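PDB 4ZQG: 1-deoxy-D-xylulose 5-phosphate reductoisomerase from Moraxella catarrhalis, which catalyses the rearrangement and NAD(P)H-dependent reduction of 1-deoxy-D-xylulose 5-phosphate to 2-C-methyl-D-erythritol 4-phosphate in the MEP pathway of isoprenoid synthesis. Local coordinates for residues I18-L23 with V44-A49; I25-P30 with A51-P56. All blocks are in the same frame, centred on the assembly; numbering follows the deposited sequence. Where two conformers were deposited one is given.

Contact 1: residues I18-L23 with V44-A49; sequences IGDSTL and VDKLLA. With NAD (nicotinamide-adenine-dinucleotide), chain C.
D20 and K46 reach across from two neighbouring helices and meet in a single salt bridge. K46 NZ donates to D20 OD2 at 2.7 Å and comes in on the syn lone pair, the side of the other oxygen. D20 OD1 stays farther from the amine, 3.6 Å from K46 NZ, so one oxygen does the gripping. The lysine has to span a wide gap, since the closest CA atoms, those of D20 and K46, are 10.8 Å apart. It does so with CG anti to the backbone N (chi1 -168°) and every later torsion extended. The amine has a second partner in T15 O, in the loop just before helix 17-26.

The tight part lies on the cofactor side of 18-23. I18 N donates to NAD O2N at 3.0 Å, nearly straight at 170°. The I18 side chain presses on the nicotinamide end: CG1 lies 3.4 Å from NAD C2N, and CD1 lies 3.4 Å from NAD C3N. A104 and A127 also touch this side chain. In the first turn of the helix, I18 O takes two donors, T22 N and, at 2.9 Å, T22 OG1, which sits above the carbonyl plane.

The helix-to-helix side is loose by comparison. Only 68 Å² is buried between the segments, all of it on D20 and K46. D20 is exposed, and K46 is partly so.

This is the nucleotide-binding start of a Rossmann fold, where the first helix turns its N-terminal amides, S17 N and I18 N here, to the cofactor. One carboxylate oxygen of D20 and the carbonyl T15 O together hold the ammonium of K46, tying helix 44-54 to this dinucleotide-binding turn. Water probably weakens the charge attraction at the exposed D20.

Contact 2: residues I25-P30 with A51-P56; sequences IIRQHP and AMEFHP
The two backbones stand well apart, with the CA atoms of R27 and F54 the nearest at 9.7 Å; one segment makes a type I turn from I26 to H29, and the other leaves helix 44-54 at H55, with positive phi.

Long side chains bridge the gap. R27 grips E53 side-on with two nitrogens. R27 NE gives to E53 OE2 at 2.8 Å, and R27 NH1 gives to E53 OE1 at 3.0 Å. The two flat groups are only 17° apart, and both oxygens are met on their syn sides. E53 has CG anti to the backbone N (chi1 178°) and runs out extended, which carries its carboxylate to the arginine. The same chain lies over F54: E53 CG sits above the centre of one ring face, 3.8 Å from the plane. R27 NH1 comes to the edge of that ring, 3.7 Å from F54 CE1. The paired bonds fix the rotation of the guanidinium.

Beside the exposed pair the contact is apolar, and the buried I26 brings CG2 to F54 CE2 at 4.2 Å.

I26 packs on Y33 and I35 of strand 33-39, and F54 also touches I35. I26 and F54 therefore meet over this strand, while I25 faces helix 281-289.

In the fold
From the N terminus the chain runs through strand 7-12 into helix 17-26, on through strand 33-39, and then into helix 44-54. Contact 1 closes the loop from 18-23 to 44-49, and contact 2 closes the one from 25-30 to 51-56. Their segments alternate along the chain, so the contacts cross rather than nest. Both join the same two helices, contact 1 in their N-terminal halves, where 18-23 also meets the cofactor, and contact 2 at their C-terminal ends. Their centres lie 10 Å apart, and L23 CD2 packs against F54 CE1 between them at 3.8 Å. Together they join two successive helices that flank the parallel Rossmann sheet, with strand 33-39 between them in sequence.

Contact 1: residues I18-L23 with V44-A49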
ATOM      1  N   ILE A  18      -9.042 -23.369   1.330  1.00 49.96           N
ATOM      2  CA  ILE A  18      -9.663 -22.135   0.931  1.00 49.87           C
ATOM      3  C   ILE A  18     -11.121 -22.161   1.412  1.00 49.70           C
ATOM      4  O   ILE A  18     -11.625 -21.198   2.000  1.00 50.68           O
ATOM      5  CB  ILE A  18      -9.503 -21.913  -0.611  1.00 49.59           C
ATOM      6  CG1 ILE A  18      -8.073 -21.607  -0.958  1.00 50.44           C
ATOM      7  CG2 ILE A  18     -10.379 -20.794  -1.111  1.00 49.10           C
ATOM      8  CD1 ILE A  18      -7.544 -20.277  -0.423  1.00 51.69           C
ATOM      9  N   GLY A  19     -11.791 -23.274   1.188  1.00 49.85           N
ATOM     10  CA  GLY A  19     -13.173 -23.412   1.617  1.00 49.76           C
ATOM     11  C   GLY A  19     -13.360 -23.236   3.091  1.00 49.87           C
ATOM     12  O   GLY A  19     -14.268 -22.539   3.513  1.00 48.90           O
ATOM     13  N   ASP A  20     -12.504 -23.868   3.890  1.00 51.27           N
ATOM     14  CA  ASP A  20     -12.524 -23.634   5.337  1.00 52.82           C
ATOM     15  C   ASP A  20     -12.486 -22.146   5.698  1.00 52.15           C
ATOM     16  O   ASP A  20     -13.299 -21.702   6.515  1.00 53.20           O
ATOM     17  CB  ASP A  20     -11.353 -24.335   6.026  1.00 55.89           C
ATOM     18  CG  ASP A  20     -11.516 -25.844   6.121  1.00 59.15           C
ATOM     19  OD1 ASP A  20     -10.520 -26.484   6.494  1.00 63.82           O
ATOM     20  OD2 ASP A  20     -12.601 -26.415   5.850  1.00 61.64           O
ATOM     21  N   SER A  21     -11.550 -21.378   5.097  1.00 50.57           N
ATOM     22  CA  SER A  21     -11.394 -19.978   5.435  1.00 49.90           C
ATOM     23  C   SER A  21     -12.582 -19.160   5.025  1.00 49.54           C
ATOM     24  O   SER A  21     -12.975 -18.259   5.753  1.00 49.28           O
ATOM     25  CB  SER A  21     -10.167 -19.376   4.780  1.00 50.80           C
ATOM     26  OG  SER A  21      -8.980 -19.915   5.323  1.00 51.33           O
ATOM     27  N   THR A  22     -13.139 -19.458   3.844  1.00 48.96           N
ATOM     28  CA  THR A  22     -14.327 -18.755   3.335  1.00 47.92           C
ATOM     29  C   THR A  22     -15.440 -18.955   4.333  1.00 48.14           C
ATOM     30  O   THR A  22     -16.058 -18.007   4.830  1.00 48.34           O
ATOM     31  CB  THR A  22     -14.701 -19.292   1.950  1.00 47.73           C
ATOM     32  OG1 THR A  22     -13.546 -19.233   1.106  1.00 47.88           O
ATOM     33  CG2 THR A  22     -15.792 -18.519   1.311  1.00 47.75           C
ATOM     34  N   LEU A  23     -15.664 -20.201   4.679  1.00 48.11           N
ATOM     35  CA  LEU A  23     -16.777 -20.516   5.570  1.00 49.16           C
ATOM     36  C   LEU A  23     -16.557 -19.896   6.903  1.00 49.51           C
ATOM     37  O   LEU A  23     -17.523 -19.479   7.553  1.00 50.84           O
ATOM     38  CB  LEU A  23     -17.030 -22.048   5.672  1.00 49.08           C
ATOM     39  CG  LEU A  23     -17.573 -22.579   4.330  1.00 48.68           C
ATOM     40  CD1 LEU A  23     -17.647 -24.085   4.212  1.00 48.83           C
ATOM     41  CD2 LEU A  23     -18.900 -21.921   4.030  1.00 48.75           C
ATOM     42  N   VAL A  44     -16.866 -36.816   1.635  1.00 68.02           N
ATOM     43  CA  VAL A  44     -18.308 -36.892   1.598  1.00 65.69           C
ATOM     44  C   VAL A  44     -18.935 -36.505   2.947  1.00 62.38           C
ATOM     45  O   VAL A  44     -19.908 -35.747   2.998  1.00 59.85           O
ATOM     46  CB  VAL A  44     -18.747 -38.316   1.202  1.00 69.68           C
ATOM     47  CG1 VAL A  44     -20.264 -38.454   1.192  1.00 71.49           C
ATOM     48  CG2 VAL A  44     -18.208 -38.681  -0.166  1.00 70.71           C
ATOM     49  N   ASP A  45     -18.387 -37.041   4.035  0.50 61.02           N
ATOM     50  CA  ASP A  45     -18.886 -36.714   5.362  0.50 60.20           C
ATOM     51  C   ASP A  45     -18.771 -35.215   5.703  0.50 59.52           C
ATOM     52  O   ASP A  45     -19.681 -34.645   6.313  0.50 58.29           O
ATOM     53  CB  ASP A  45     -18.178 -37.565   6.401  0.50 61.02           C
ATOM     54  CG  ASP A  45     -18.579 -39.042   6.330  0.50 62.41           C
ATOM     55  OD1 ASP A  45     -19.556 -39.411   5.615  0.50 61.92           O
ATOM     56  OD2 ASP A  45     -17.904 -39.829   7.026  0.50 63.30           O
ATOM     57  N   LYS A  46     -17.676 -34.565   5.277  1.00 59.09           N
ATOM     58  CA  LYS A  46     -17.484 -33.173   5.567  1.00 57.63           C
ATOM     59  C   LYS A  46     -18.471 -32.355   4.774  1.00 56.20           C
ATOM     60  O   LYS A  46     -19.180 -31.499   5.312  1.00 56.43           O
ATOM     61  CB  LYS A  46     -16.068 -32.755   5.302  1.00 58.55           C
ATOM     62  CG  LYS A  46     -15.786 -31.387   5.881  1.00 59.42           C
ATOM     63  CD  LYS A  46     -14.400 -30.911   5.488  1.00 59.44           C
ATOM     64  CE  LYS A  46     -14.147 -29.531   6.038  1.00 57.91           C
ATOM     65  NZ  LYS A  46     -12.792 -29.146   5.626  1.00 57.65           N
ATOM     66  N   LEU A  47     -18.597 -32.680   3.509  1.00 55.40           N
ATOM     67  CA  LEU A  47     -19.662 -32.076   2.712  1.00 55.46           C
ATOM     68  C   LEU A  47     -21.066 -32.279   3.333  1.00 55.41           C
ATOM     69  O   LEU A  47     -21.828 -31.327   3.478  1.00 55.74           O
ATOM     70  CB  LEU A  47     -19.630 -32.621   1.304  1.00 55.48           C
ATOM     71  CG  LEU A  47     -20.469 -31.822   0.342  1.00 56.45           C
ATOM     72  CD1 LEU A  47     -20.153 -30.316   0.343  1.00 55.96           C
ATOM     73  CD2 LEU A  47     -20.214 -32.424  -1.021  1.00 57.72           C
ATOM     74  N   LEU A  48     -21.370 -33.475   3.789  1.00 54.69           N
ATOM     75  CA  LEU A  48     -22.597 -33.652   4.512  1.00 55.72           C
ATOM     76  C   LEU A  48     -22.711 -32.743   5.717  1.00 54.65           C
ATOM     77  O   LEU A  48     -23.739 -32.063   5.869  1.00 54.43           O
ATOM     78  CB  LEU A  48     -22.789 -35.122   4.950  1.00 57.93           C
ATOM     79  CG  LEU A  48     -24.168 -35.402   5.569  1.00 59.74           C
ATOM     80  CD1 LEU A  48     -25.226 -35.440   4.489  1.00 60.81           C
ATOM     81  CD2 LEU A  48     -24.204 -36.688   6.365  1.00 61.04           C
ATOM     82  N   ALA A  49     -21.691 -32.752   6.594  1.00 53.78           N
ATOM     83  CA  ALA A  49     -21.706 -31.889   7.794  1.00 53.02           C
ATOM     84  C   ALA A  49     -21.960 -30.414   7.420  1.00 53.96           C
ATOM     85  O   ALA A  49     -22.730 -29.718   8.113  1.00 55.57           O
ATOM     86  CB  ALA A  49     -20.425 -32.031   8.576  1.00 51.99           C
TER
HETATM   87  PA  NAD C 501      -7.309 -28.230  -1.370  1.00 62.32           P
HETATM   88  O1A NAD C 501      -6.508 -29.338  -1.966  1.00 61.38           O
HETATM   89  O2A NAD C 501      -7.249 -27.930   0.112  1.00 63.15           O
HETATM   90  O5B NAD C 501      -8.860 -28.295  -1.824  1.00 62.55           O
HETATM   91  C5B NAD C 501      -9.288 -28.420  -3.171  1.00 63.69           C
HETATM   92  C4B NAD C 501     -10.822 -28.427  -3.265  1.00 65.55           C
HETATM   93  O4B NAD C 501     -11.162 -28.757  -4.624  1.00 65.62           O
HETATM   94  C3B NAD C 501     -11.495 -29.464  -2.355  1.00 66.06           C
HETATM   95  O3B NAD C 501     -12.736 -28.990  -1.825  1.00 65.19           O
HETATM   96  C2B NAD C 501     -11.739 -30.637  -3.290  1.00 66.67           C
HETATM   97  O2B NAD C 501     -12.951 -31.338  -3.016  1.00 67.18           O
HETATM   98  C1B NAD C 501     -11.821 -30.021  -4.682  1.00 67.13           C
HETATM   99  N9A NAD C 501     -11.222 -30.920  -5.714  1.00 68.81           N
HETATM  100  C8A NAD C 501     -10.013 -31.505  -5.644  1.00 69.50           C
HETATM  101  N7A NAD C 501      -9.772 -32.269  -6.736  1.00 69.07           N
HETATM  102  C5A NAD C 501     -10.838 -32.187  -7.531  1.00 68.03           C
HETATM  103  C6A NAD C 501     -11.191 -32.787  -8.837  1.00 68.92           C
HETATM  104  N6A NAD C 501     -10.309 -33.616  -9.482  1.00 70.26           N
HETATM  105  N1A NAD C 501     -12.408 -32.459  -9.317  1.00 66.69           N
HETATM  106  C2A NAD C 501     -13.277 -31.650  -8.642  1.00 67.37           C
HETATM  107  N3A NAD C 501     -13.026 -31.075  -7.444  1.00 66.48           N
HETATM  108  C4A NAD C 501     -11.818 -31.309  -6.856  1.00 68.19           C
HETATM  109  O3  NAD C 501      -6.883 -26.910  -2.203  1.00 64.62           O
HETATM  110  PN  NAD C 501      -6.520 -25.432  -1.672  1.00 60.55           P
HETATM  111  O1N NAD C 501      -5.138 -25.556  -1.068  1.00 60.38           O
HETATM  112  O2N NAD C 501      -7.733 -24.880  -0.963  1.00 58.61           O
HETATM  113  O5D NAD C 501      -6.395 -24.739  -3.117  1.00 64.61           O
HETATM  114  C5D NAD C 501      -7.544 -24.290  -3.840  1.00 65.61           C
HETATM  115  C4D NAD C 501      -7.120 -23.352  -4.971  1.00 67.38           C
HETATM  116  O4D NAD C 501      -6.822 -22.038  -4.490  1.00 69.58           O
HETATM  117  C3D NAD C 501      -5.861 -23.864  -5.648  1.00 67.52           C
HETATM  118  O3D NAD C 501      -5.971 -23.550  -7.031  1.00 65.20           O
HETATM  119  C2D NAD C 501      -4.737 -23.112  -4.969  1.00 68.55           C
HETATM  120  O2D NAD C 501      -3.572 -23.047  -5.805  1.00 68.81           O
HETATM  121  C1D NAD C 501      -5.415 -21.771  -4.668  1.00 69.61           C
HETATM  122  N1N NAD C 501      -4.848 -21.108  -3.484  1.00 70.35           N
HETATM  123  C2N NAD C 501      -4.908 -21.690  -2.260  1.00 69.89           C
HETATM  124  C3N NAD C 501      -4.334 -21.066  -1.132  1.00 69.06           C
HETATM  125  C7N NAD C 501      -4.401 -21.665   0.250  1.00 67.87           C
HETATM  126  O7N NAD C 501      -4.157 -20.973   1.221  1.00 65.08           O
HETATM  127  N7N NAD C 501      -4.744 -22.943   0.412  1.00 69.96           N
HETATM  128  C4N NAD C 501      -3.711 -19.839  -1.298  1.00 64.65           C
HETATM  129  C5N NAD C 501      -3.688 -19.276  -2.550  1.00 64.77           C
HETATM  130  C6N NAD C 501      -4.252 -19.915  -3.640  1.00 66.65           C

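Contact 2: residues I25-P30 with A51-P56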
ATOM      1  N   ILE A  25     -15.416 -17.085   7.539  1.00 50.84           N
ATOM      2  CA  ILE A  25     -15.891 -15.740   7.410  1.00 50.66           C
ATOM      3  C   ILE A  25     -17.417 -15.700   7.360  1.00 50.41           C
ATOM      4  O   ILE A  25     -18.024 -14.868   8.003  1.00 49.80           O
ATOM      5  CB  ILE A  25     -15.298 -15.095   6.152  1.00 51.88           C
ATOM      6  CG1 ILE A  25     -13.772 -14.929   6.283  1.00 52.22           C
ATOM      7  CG2 ILE A  25     -15.944 -13.739   5.884  1.00 52.67           C
ATOM      8  CD1 ILE A  25     -13.065 -14.615   4.952  1.00 51.56           C
ATOM      9  N   ILE A  26     -18.041 -16.599   6.599  1.00 51.04           N
ATOM     10  CA  ILE A  26     -19.504 -16.664   6.545  1.00 51.48           C
ATOM     11  C   ILE A  26     -20.122 -16.806   7.958  1.00 51.69           C
ATOM     12  O   ILE A  26     -21.132 -16.164   8.275  1.00 51.48           O
ATOM     13  CB  ILE A  26     -20.011 -17.833   5.707  1.00 52.99           C
ATOM     14  CG1 ILE A  26     -19.458 -17.828   4.279  1.00 53.14           C
ATOM     15  CG2 ILE A  26     -21.523 -17.794   5.677  1.00 54.91           C
ATOM     16  CD1 ILE A  26     -19.612 -16.515   3.604  1.00 53.57           C
ATOM     17  N   ARG A  27     -19.498 -17.615   8.815  1.00 51.01           N
ATOM     18  CA  ARG A  27     -20.031 -17.818  10.139  1.00 51.81           C
ATOM     19  C   ARG A  27     -19.925 -16.601  11.006  1.00 52.34           C
ATOM     20  O   ARG A  27     -20.520 -16.529  12.064  1.00 51.81           O
ATOM     21  CB  ARG A  27     -19.296 -18.943  10.841  1.00 52.52           C
ATOM     22  CG  ARG A  27     -19.525 -20.273  10.206  1.00 53.14           C
ATOM     23  CD  ARG A  27     -18.796 -21.376  10.934  1.00 54.26           C
ATOM     24  NE  ARG A  27     -18.937 -22.590  10.141  1.00 54.34           N
ATOM     25  CZ  ARG A  27     -17.976 -23.180   9.446  1.00 53.94           C
ATOM     26  NH1 ARG A  27     -18.286 -24.253   8.745  1.00 53.96           N
ATOM     27  NH2 ARG A  27     -16.717 -22.717   9.444  1.00 55.03           N
ATOM     28  N   GLN A  28     -19.105 -15.648  10.600  1.00 54.15           N
ATOM     29  CA  GLN A  28     -18.983 -14.431  11.354  1.00 54.90           C
ATOM     30  C   GLN A  28     -19.952 -13.397  10.852  1.00 56.53           C
ATOM     31  O   GLN A  28     -20.179 -12.379  11.532  1.00 56.96           O
ATOM     32  CB  GLN A  28     -17.576 -13.917  11.251  1.00 55.43           C
ATOM     33  CG  GLN A  28     -16.538 -14.839  11.855  1.00 54.87           C
ATOM     34  CD  GLN A  28     -15.168 -14.260  11.635  1.00 55.99           C
ATOM     35  OE1 GLN A  28     -14.835 -13.173  12.191  1.00 57.80           O
ATOM     36  NE2 GLN A  28     -14.374 -14.918  10.778  1.00 54.36           N
ATOM     37  N   HIS A  29     -20.543 -13.663   9.683  1.00 57.80           N
ATOM     38  CA  HIS A  29     -21.376 -12.688   9.001  1.00 59.69           C
ATOM     39  C   HIS A  29     -22.651 -13.343   8.532  1.00 63.93           C
ATOM     40  O   HIS A  29     -22.875 -13.474   7.329  1.00 64.39           O
ATOM     41  CB  HIS A  29     -20.590 -12.109   7.825  1.00 57.35           C
ATOM     42  CG  HIS A  29     -19.430 -11.284   8.264  1.00 55.33           C
ATOM     43  ND1 HIS A  29     -19.587 -10.038   8.816  1.00 55.66           N
ATOM     44  CD2 HIS A  29     -18.110 -11.554   8.310  1.00 53.68           C
ATOM     45  CE1 HIS A  29     -18.413  -9.573   9.178  1.00 54.83           C
ATOM     46  NE2 HIS A  29     -17.500 -10.474   8.873  1.00 54.13           N
ATOM     47  N   PRO A  30     -23.514 -13.736   9.485  1.00 70.03           N
ATOM     48  CA  PRO A  30     -24.619 -14.655   9.176  1.00 71.87           C
ATOM     49  C   PRO A  30     -25.626 -14.036   8.243  1.00 72.95           C
ATOM     50  O   PRO A  30     -26.014 -14.676   7.288  1.00 77.83           O
ATOM     51  CB  PRO A  30     -25.250 -14.941  10.549  1.00 71.95           C
ATOM     52  CG  PRO A  30     -24.327 -14.349  11.571  1.00 72.80           C
ATOM     53  CD  PRO A  30     -23.600 -13.241  10.872  1.00 72.57           C
ATOM     54  N   ALA A  51     -23.494 -29.347   4.565  1.00 56.36           N
ATOM     55  CA  ALA A  51     -24.893 -29.391   4.172  1.00 57.60           C
ATOM     56  C   ALA A  51     -25.837 -29.173   5.362  1.00 58.94           C
ATOM     57  O   ALA A  51     -26.682 -28.273   5.347  1.00 58.91           O
ATOM     58  CB  ALA A  51     -25.185 -30.728   3.527  1.00 58.53           C
ATOM     59  N   MET A  52     -25.648 -29.954   6.418  1.00 59.28           N
ATOM     60  CA  MET A  52     -26.497 -29.834   7.607  1.00 60.14           C
ATOM     61  C   MET A  52     -26.348 -28.486   8.305  1.00 59.21           C
ATOM     62  O   MET A  52     -27.296 -27.946   8.886  1.00 59.13           O
ATOM     63  CB  MET A  52     -26.167 -30.929   8.608  1.00 62.13           C
ATOM     64  CG  MET A  52     -26.188 -32.329   8.034  1.00 64.43           C
ATOM     65  SD  MET A  52     -25.600 -33.456   9.278  1.00 69.93           S
ATOM     66  CE  MET A  52     -26.160 -35.033   8.630  1.00 67.66           C
ATOM     67  N   GLU A  53     -25.138 -27.941   8.266  1.00 57.80           N
ATOM     68  CA  GLU A  53     -24.911 -26.660   8.870  1.00 56.62           C
ATOM     69  C   GLU A  53     -25.584 -25.541   8.074  1.00 55.42           C
ATOM     70  O   GLU A  53     -26.276 -24.722   8.642  1.00 54.40           O
ATOM     71  CB  GLU A  53     -23.410 -26.393   9.019  1.00 56.35           C
ATOM     72  CG  GLU A  53     -23.159 -25.018   9.610  1.00 55.78           C
ATOM     73  CD  GLU A  53     -21.732 -24.717   9.891  1.00 54.73           C
ATOM     74  OE1 GLU A  53     -20.858 -25.499   9.485  1.00 54.77           O
ATOM     75  OE2 GLU A  53     -21.512 -23.649  10.508  1.00 55.34           O
ATOM     76  N   PHE A  54     -25.429 -25.535   6.763  1.00 55.50           N
ATOM     77  CA  PHE A  54     -25.829 -24.367   5.983  1.00 56.91           C
ATOM     78  C   PHE A  54     -27.077 -24.522   5.162  1.00 58.52           C
ATOM     79  O   PHE A  54     -27.490 -23.540   4.573  1.00 61.57           O
ATOM     80  CB  PHE A  54     -24.677 -23.873   5.056  1.00 55.82           C
ATOM     81  CG  PHE A  54     -23.478 -23.345   5.790  1.00 54.18           C
ATOM     82  CD1 PHE A  54     -22.333 -24.092   5.897  1.00 54.18           C
ATOM     83  CD2 PHE A  54     -23.509 -22.114   6.389  1.00 53.81           C
ATOM     84  CE1 PHE A  54     -21.225 -23.606   6.578  1.00 53.15           C
ATOM     85  CE2 PHE A  54     -22.419 -21.638   7.079  1.00 53.17           C
ATOM     86  CZ  PHE A  54     -21.277 -22.386   7.179  1.00 52.47           C
ATOM     87  N   HIS A  55     -27.678 -25.709   5.107  1.00 61.60           N
ATOM     88  CA  HIS A  55     -28.923 -25.970   4.331  1.00 63.85           C
ATOM     89  C   HIS A  55     -28.835 -25.352   2.941  1.00 61.37           C
ATOM     90  O   HIS A  55     -29.633 -24.481   2.603  1.00 62.99           O
ATOM     91  CB  HIS A  55     -30.214 -25.458   5.040  1.00 70.14           C
ATOM     92  CG  HIS A  55     -30.496 -26.092   6.380  1.00 78.06           C
ATOM     93  ND1 HIS A  55     -30.715 -25.349   7.527  1.00 82.56           N
ATOM     94  CD2 HIS A  55     -30.576 -27.392   6.759  1.00 82.75           C
ATOM     95  CE1 HIS A  55     -30.911 -26.160   8.550  1.00 85.02           C
ATOM     96  NE2 HIS A  55     -30.832 -27.407   8.113  1.00 86.09           N
ATOM     97  N   PRO A  56     -27.826 -25.756   2.143  1.00 58.02           N
ATOM     98  CA  PRO A  56     -27.680 -25.242   0.801  1.00 56.34           C
ATOM     99  C   PRO A  56     -28.743 -25.787  -0.126  1.00 56.93           C
ATOM    100  O   PRO A  56     -29.223 -26.894   0.080  1.00 57.16           O
ATOM    101  CB  PRO A  56     -26.348 -25.817   0.360  1.00 55.04           C
ATOM    102  CG  PRO A  56     -26.194 -27.037   1.122  1.00 55.37           C
ATOM    103  CD  PRO A  56     -26.732 -26.683   2.469  1.00 56.57           C
TER